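Local coordinates for protein (GYP1P) (Saccharomyces cerevisiae, PDB 1FKM), which stimulates GTP hydrolysis by the Ypt/Rab GTPases Ypt1 and Ypt7, supplying an arginine and a glutamine finger in trans from the TBC domain, at residues Lys18-Ser30 / Val42-Lys55. Sequence-based numbering, arbitrary orientation.
Sequences KTIINQQDLRQIS and VWKLLIGYLPVNTK
Ile20 and Asn53 form a single beta bridge, their CA atoms 4.4 Å apart, in a largely helical Rab-GAP (TBC) domain that has no strands. Either side of it, Thr54 N donates to Thr19 O and Ile21 N to Val52 O, each at 2.9 Å. Away from the bridge the two segments differ: Asn22 N-caps helix 23-30, whose N-to-C direction makes 121° with that of residues 42-46, the end part of helix 39-46, and Gly48, with positive phi, forms a Schellman motif after the second helix. Thr19 O takes a second bond, 2.8 Å long, from Thr54 OG1, which arrives in the carbonyl plane on a lone pair, whereas Thr54 N lies nearly on the C=O axis. A chi1 of 60° sets that hydroxyl between the backbone N and carbonyl carbon of Thr54, within reach of the same acceptor; a valine here would probably leave Thr19 O with the backbone bond alone and the bridge less firmly held. Between the helices, Leu46 is a knob among Gln23, Leu26, Arg27 and Ser30, its CD2 3.7 Å from Arg27 CG. Leu45 CD1 meets Ile21 CD1 at 3.6 Å, the two side chains crossing at about a right angle, and also touches Leu26 CD2. Gln23 NE2 makes a weak bond to Leu45 O, while its buried OE1 has no partner. Leu15 of helix 4-15 also touches Val42 and Leu45. Two backbone bonds and the Thr54 hydroxyl thus join the two loops, while apolar contacts of Leu45 and Leu46 pack the helices together.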
loop_
_atom_site.group_PDB
_atom_site.type_symbol
_atom_site.label_atom_id
_atom_site.label_comp_id
_atom_site.label_asym_id
_atom_site.label_seq_id
_atom_site.Cartn_x
_atom_site.Cartn_y
_atom_site.Cartn_z
ATOM N N LYS A 18 8.716 27.098 4.124
ATOM C CA LYS A 18 10.005 26.594 4.605
ATOM C C LYS A 18 11.019 26.435 3.463
ATOM O O LYS A 18 12.206 26.211 3.696
ATOM C CB LYS A 18 9.793 25.248 5.313
ATOM C CG LYS A 18 10.781 24.937 6.440
ATOM C CD LYS A 18 12.193 24.688 5.930
ATOM C CE LYS A 18 13.136 24.294 7.057
ATOM N NZ LYS A 18 12.735 23.005 7.687
ATOM N N THR A 19 10.540 26.570 2.231
ATOM C CA THR A 19 11.368 26.438 1.032
ATOM C C THR A 19 11.820 24.991 0.819
ATOM O O THR A 19 11.388 24.340 -0.134
ATOM C CB THR A 19 12.605 27.356 1.083
ATOM O OG1 THR A 19 12.189 28.712 1.279
ATOM C CG2 THR A 19 13.376 27.271 -0.224
ATOM N N ILE A 20 12.693 24.497 1.690
ATOM C CA ILE A 20 13.165 23.115 1.588
ATOM C C ILE A 20 12.625 22.331 2.776
ATOM O O ILE A 20 13.027 22.560 3.914
ATOM C CB ILE A 20 14.705 23.024 1.601
ATOM C CG1 ILE A 20 15.290 23.846 0.451
ATOM C CG2 ILE A 20 15.133 21.567 1.473
ATOM C CD1 ILE A 20 16.803 23.830 0.391
ATOM N N ILE A 21 11.707 21.410 2.508
ATOM C CA ILE A 21 11.097 20.612 3.565
ATOM C C ILE A 21 12.093 19.660 4.220
ATOM O O ILE A 21 12.825 18.947 3.533
ATOM C CB ILE A 21 9.895 19.812 3.011
ATOM C CG1 ILE A 21 8.860 20.789 2.447
ATOM C CG2 ILE A 21 9.267 18.953 4.114
ATOM C CD1 ILE A 21 7.683 20.135 1.765
ATOM N N ASN A 22 12.116 19.656 5.551
ATOM C CA ASN A 22 13.019 18.789 6.306
ATOM C C ASN A 22 12.477 17.362 6.418
ATOM O O ASN A 22 11.633 17.069 7.269
ATOM C CB ASN A 22 13.244 19.361 7.709
ATOM C CG ASN A 22 14.265 18.572 8.500
ATOM O OD1 ASN A 22 14.116 17.368 8.699
ATOM N ND2 ASN A 22 15.313 19.248 8.954
ATOM N N GLN A 23 12.987 16.482 5.559
ATOM C CA GLN A 23 12.585 15.076 5.506
ATOM C C GLN A 23 12.661 14.382 6.865
ATOM O O GLN A 23 11.788 13.578 7.212
ATOM C CB GLN A 23 13.474 14.329 4.503
ATOM C CG GLN A 23 13.032 12.908 4.186
ATOM C CD GLN A 23 11.836 12.862 3.254
ATOM O OE1 GLN A 23 10.787 13.440 3.540
ATOM N NE2 GLN A 23 11.987 12.169 2.130
ATOM N N GLN A 24 13.712 14.681 7.625
ATOM C CA GLN A 24 13.892 14.086 8.947
ATOM C C GLN A 24 12.739 14.423 9.878
ATOM O O GLN A 24 12.148 13.534 10.498
ATOM C CB GLN A 24 15.196 14.568 9.587
ATOM C CG GLN A 24 16.458 13.941 9.025
ATOM C CD GLN A 24 17.683 14.280 9.859
ATOM O OE1 GLN A 24 17.721 14.012 11.063
ATOM N NE2 GLN A 24 18.691 14.871 9.225
ATOM N N ASP A 25 12.429 15.710 9.995
ATOM C CA ASP A 25 11.339 16.134 10.860
ATOM C C ASP A 25 10.036 15.493 10.399
ATOM O O ASP A 25 9.249 15.011 11.209
ATOM C CB ASP A 25 11.184 17.659 10.841
ATOM C CG ASP A 25 12.371 18.378 11.455
ATOM O OD1 ASP A 25 12.884 17.910 12.493
ATOM O OD2 ASP A 25 12.780 19.423 10.907
ATOM N N LEU A 26 9.825 15.471 9.088
ATOM C CA LEU A 26 8.601 14.904 8.529
ATOM C C LEU A 26 8.432 13.412 8.844
ATOM O O LEU A 26 7.351 12.973 9.239
ATOM C CB LEU A 26 8.574 15.132 7.012
ATOM C CG LEU A 26 7.298 14.703 6.284
ATOM C CD1 LEU A 26 6.101 15.465 6.852
ATOM C CD2 LEU A 26 7.453 14.960 4.782
ATOM N N ARG A 27 9.498 12.639 8.667
ATOM C CA ARG A 27 9.463 11.206 8.949
ATOM C C ARG A 27 9.182 10.950 10.429
ATOM O O ARG A 27 8.409 10.063 10.787
ATOM C CB ARG A 27 10.801 10.557 8.594
ATOM C CG ARG A 27 11.087 10.415 7.114
ATOM C CD ARG A 27 12.408 9.679 6.903
ATOM N NE ARG A 27 12.441 8.423 7.648
ATOM C CZ ARG A 27 13.461 7.568 7.642
ATOM N NH1 ARG A 27 14.547 7.827 6.926
ATOM N NH2 ARG A 27 13.394 6.450 8.355
ATOM N N GLN A 28 9.825 11.734 11.286
ATOM C CA GLN A 28 9.667 11.588 12.728
ATOM C C GLN A 28 8.223 11.713 13.203
ATOM O O GLN A 28 7.734 10.865 13.949
ATOM C CB GLN A 28 10.536 12.624 13.445
ATOM C CG GLN A 28 10.319 12.688 14.944
ATOM C CD GLN A 28 11.193 13.734 15.607
ATOM O OE1 GLN A 28 11.113 14.921 15.284
ATOM N NE2 GLN A 28 12.035 13.298 16.538
ATOM N N ILE A 29 7.538 12.767 12.776
ATOM C CA ILE A 29 6.163 12.970 13.193
ATOM C C ILE A 29 5.179 12.073 12.448
ATOM O O ILE A 29 4.199 11.611 13.031
ATOM C CB ILE A 29 5.737 14.458 13.028
ATOM C CG1 ILE A 29 4.350 14.670 13.639
ATOM C CG2 ILE A 29 5.746 14.853 11.554
ATOM C CD1 ILE A 29 3.927 16.131 13.727
ATOM N N SER A 30 5.447 11.811 11.171
ATOM C CA SER A 30 4.560 10.979 10.357
ATOM C C SER A 30 4.464 9.534 10.827
ATOM O O SER A 30 3.466 8.868 10.572
ATOM C CB SER A 30 5.004 10.991 8.890
ATOM O OG SER A 30 4.888 12.285 8.322
ATOM N N VAL A 42 2.208 14.604 2.021
ATOM C CA VAL A 42 3.191 13.884 2.824
ATOM C C VAL A 42 3.551 12.517 2.262
ATOM O O VAL A 42 4.717 12.137 2.279
ATOM C CB VAL A 42 2.721 13.743 4.294
ATOM C CG1 VAL A 42 3.764 12.979 5.107
ATOM C CG2 VAL A 42 2.509 15.132 4.898
ATOM N N TRP A 43 2.566 11.769 1.766
ATOM C CA TRP A 43 2.867 10.466 1.185
ATOM C C TRP A 43 3.782 10.626 -0.036
ATOM O O TRP A 43 4.716 9.848 -0.229
ATOM C CB TRP A 43 1.579 9.751 0.769
ATOM C CG TRP A 43 0.921 8.984 1.874
ATOM C CD1 TRP A 43 0.981 9.250 3.222
ATOM C CD2 TRP A 43 0.047 7.857 1.725
ATOM N NE1 TRP A 43 0.191 8.353 3.914
ATOM C CE2 TRP A 43 -0.391 7.490 3.020
ATOM C CE3 TRP A 43 -0.408 7.122 0.620
ATOM C CZ2 TRP A 43 -1.263 6.423 3.240
ATOM C CZ3 TRP A 43 -1.282 6.053 0.842
ATOM C CH2 TRP A 43 -1.696 5.718 2.139
ATOM N N LYS A 44 3.510 11.629 -0.863
ATOM C CA LYS A 44 4.331 11.853 -2.053
ATOM C C LYS A 44 5.752 12.260 -1.673
ATOM O O LYS A 44 6.712 11.880 -2.346
ATOM C CB LYS A 44 3.685 12.907 -2.949
ATOM C CG LYS A 44 2.336 12.456 -3.513
ATOM C CD LYS A 44 1.664 13.549 -4.331
ATOM C CE LYS A 44 0.221 13.164 -4.677
ATOM N NZ LYS A 44 -0.503 14.264 -5.377
ATOM N N LEU A 45 5.891 13.015 -0.588
ATOM C CA LEU A 45 7.217 13.430 -0.132
ATOM C C LEU A 45 7.981 12.246 0.464
ATOM O O LEU A 45 9.151 12.035 0.155
ATOM C CB LEU A 45 7.107 14.542 0.920
ATOM C CG LEU A 45 6.703 15.943 0.443
ATOM C CD1 LEU A 45 6.328 16.809 1.641
ATOM C CD2 LEU A 45 7.861 16.566 -0.341
ATOM N N LEU A 46 7.313 11.459 1.303
ATOM C CA LEU A 46 7.975 10.325 1.944
ATOM C C LEU A 46 8.405 9.212 0.997
ATOM O O LEU A 46 9.438 8.577 1.211
ATOM C CB LEU A 46 7.077 9.739 3.038
ATOM C CG LEU A 46 6.810 10.655 4.237
ATOM C CD1 LEU A 46 5.791 9.999 5.173
ATOM C CD2 LEU A 46 8.123 10.938 4.967
ATOM N N ILE A 47 7.625 8.971 -0.049
ATOM C CA ILE A 47 7.957 7.904 -0.986
ATOM C C ILE A 47 9.011 8.334 -2.014
ATOM O O ILE A 47 9.476 7.523 -2.821
ATOM C CB ILE A 47 6.680 7.381 -1.702
ATOM C CG1 ILE A 47 6.938 5.972 -2.243
ATOM C CG2 ILE A 47 6.263 8.334 -2.822
ATOM C CD1 ILE A 47 5.707 5.301 -2.798
ATOM N N GLY A 48 9.388 9.605 -1.972
ATOM C CA GLY A 48 10.405 10.110 -2.881
ATOM C C GLY A 48 9.911 10.568 -4.240
ATOM O O GLY A 48 10.669 10.581 -5.210
ATOM N N TYR A 49 8.641 10.945 -4.321
ATOM C CA TYR A 49 8.079 11.398 -5.582
ATOM C C TYR A 49 8.177 12.914 -5.644
ATOM O O TYR A 49 8.887 13.466 -6.481
ATOM C CB TYR A 49 6.617 10.945 -5.700
ATOM C CG TYR A 49 5.894 11.455 -6.929
ATOM C CD1 TYR A 49 6.387 11.211 -8.210
ATOM C CD2 TYR A 49 4.680 12.138 -6.808
ATOM C CE1 TYR A 49 5.680 11.628 -9.345
ATOM C CE2 TYR A 49 3.969 12.555 -7.932
ATOM C CZ TYR A 49 4.473 12.295 -9.193
ATOM O OH TYR A 49 3.745 12.682 -10.295
ATOM N N LEU A 50 7.474 13.588 -4.745
ATOM C CA LEU A 50 7.499 15.040 -4.700
ATOM C C LEU A 50 8.836 15.511 -4.123
ATOM O O LEU A 50 9.264 15.051 -3.066
ATOM C CB LEU A 50 6.348 15.549 -3.831
ATOM C CG LEU A 50 5.975 17.030 -3.919
ATOM C CD1 LEU A 50 5.459 17.360 -5.326
ATOM C CD2 LEU A 50 4.904 17.331 -2.893
ATOM N N PRO A 51 9.528 16.426 -4.825
ATOM C CA PRO A 51 10.812 16.906 -4.302
ATOM C C PRO A 51 10.636 17.750 -3.039
ATOM O O PRO A 51 9.658 18.480 -2.907
ATOM C CB PRO A 51 11.394 17.702 -5.477
ATOM C CG PRO A 51 10.184 18.152 -6.235
ATOM C CD PRO A 51 9.275 16.946 -6.182
ATOM N N VAL A 52 11.576 17.640 -2.104
ATOM C CA VAL A 52 11.483 18.411 -0.867
ATOM C C VAL A 52 11.705 19.906 -1.094
ATOM O O VAL A 52 11.256 20.728 -0.299
ATOM C CB VAL A 52 12.473 17.893 0.199
ATOM C CG1 VAL A 52 12.056 16.494 0.639
ATOM C CG2 VAL A 52 13.900 17.886 -0.357
ATOM N N ASN A 53 12.399 20.259 -2.173
ATOM C CA ASN A 53 12.621 21.669 -2.496
ATOM C C ASN A 53 11.340 22.141 -3.176
ATOM O O ASN A 53 11.092 21.809 -4.334
ATOM C CB ASN A 53 13.795 21.826 -3.462
ATOM C CG ASN A 53 14.142 23.281 -3.726
ATOM O OD1 ASN A 53 13.276 24.156 -3.680
ATOM N ND2 ASN A 53 15.413 23.545 -4.019
ATOM N N THR A 54 10.528 22.910 -2.458
ATOM C CA THR A 54 9.253 23.393 -2.986
ATOM C C THR A 54 9.351 24.144 -4.310
ATOM O O THR A 54 8.425 24.099 -5.122
ATOM C CB THR A 54 8.528 24.291 -1.957
ATOM O OG1 THR A 54 9.340 25.430 -1.647
ATOM C CG2 THR A 54 8.250 23.513 -0.680
ATOM N N LYS A 55 10.467 24.825 -4.536
ATOM C CA LYS A 55 10.651 25.576 -5.774
ATOM C C LYS A 55 10.765 24.677 -7.003
ATOM O O LYS A 55 10.638 25.150 -8.131
ATOM C CB LYS A 55 11.899 26.457 -5.684
ATOM C CG LYS A 55 11.856 27.490 -4.575
ATOM C CD LYS A 55 12.933 27.227 -3.537
ATOM C CE LYS A 55 14.325 27.287 -4.149
ATOM N NZ LYS A 55 15.372 26.932 -3.159
#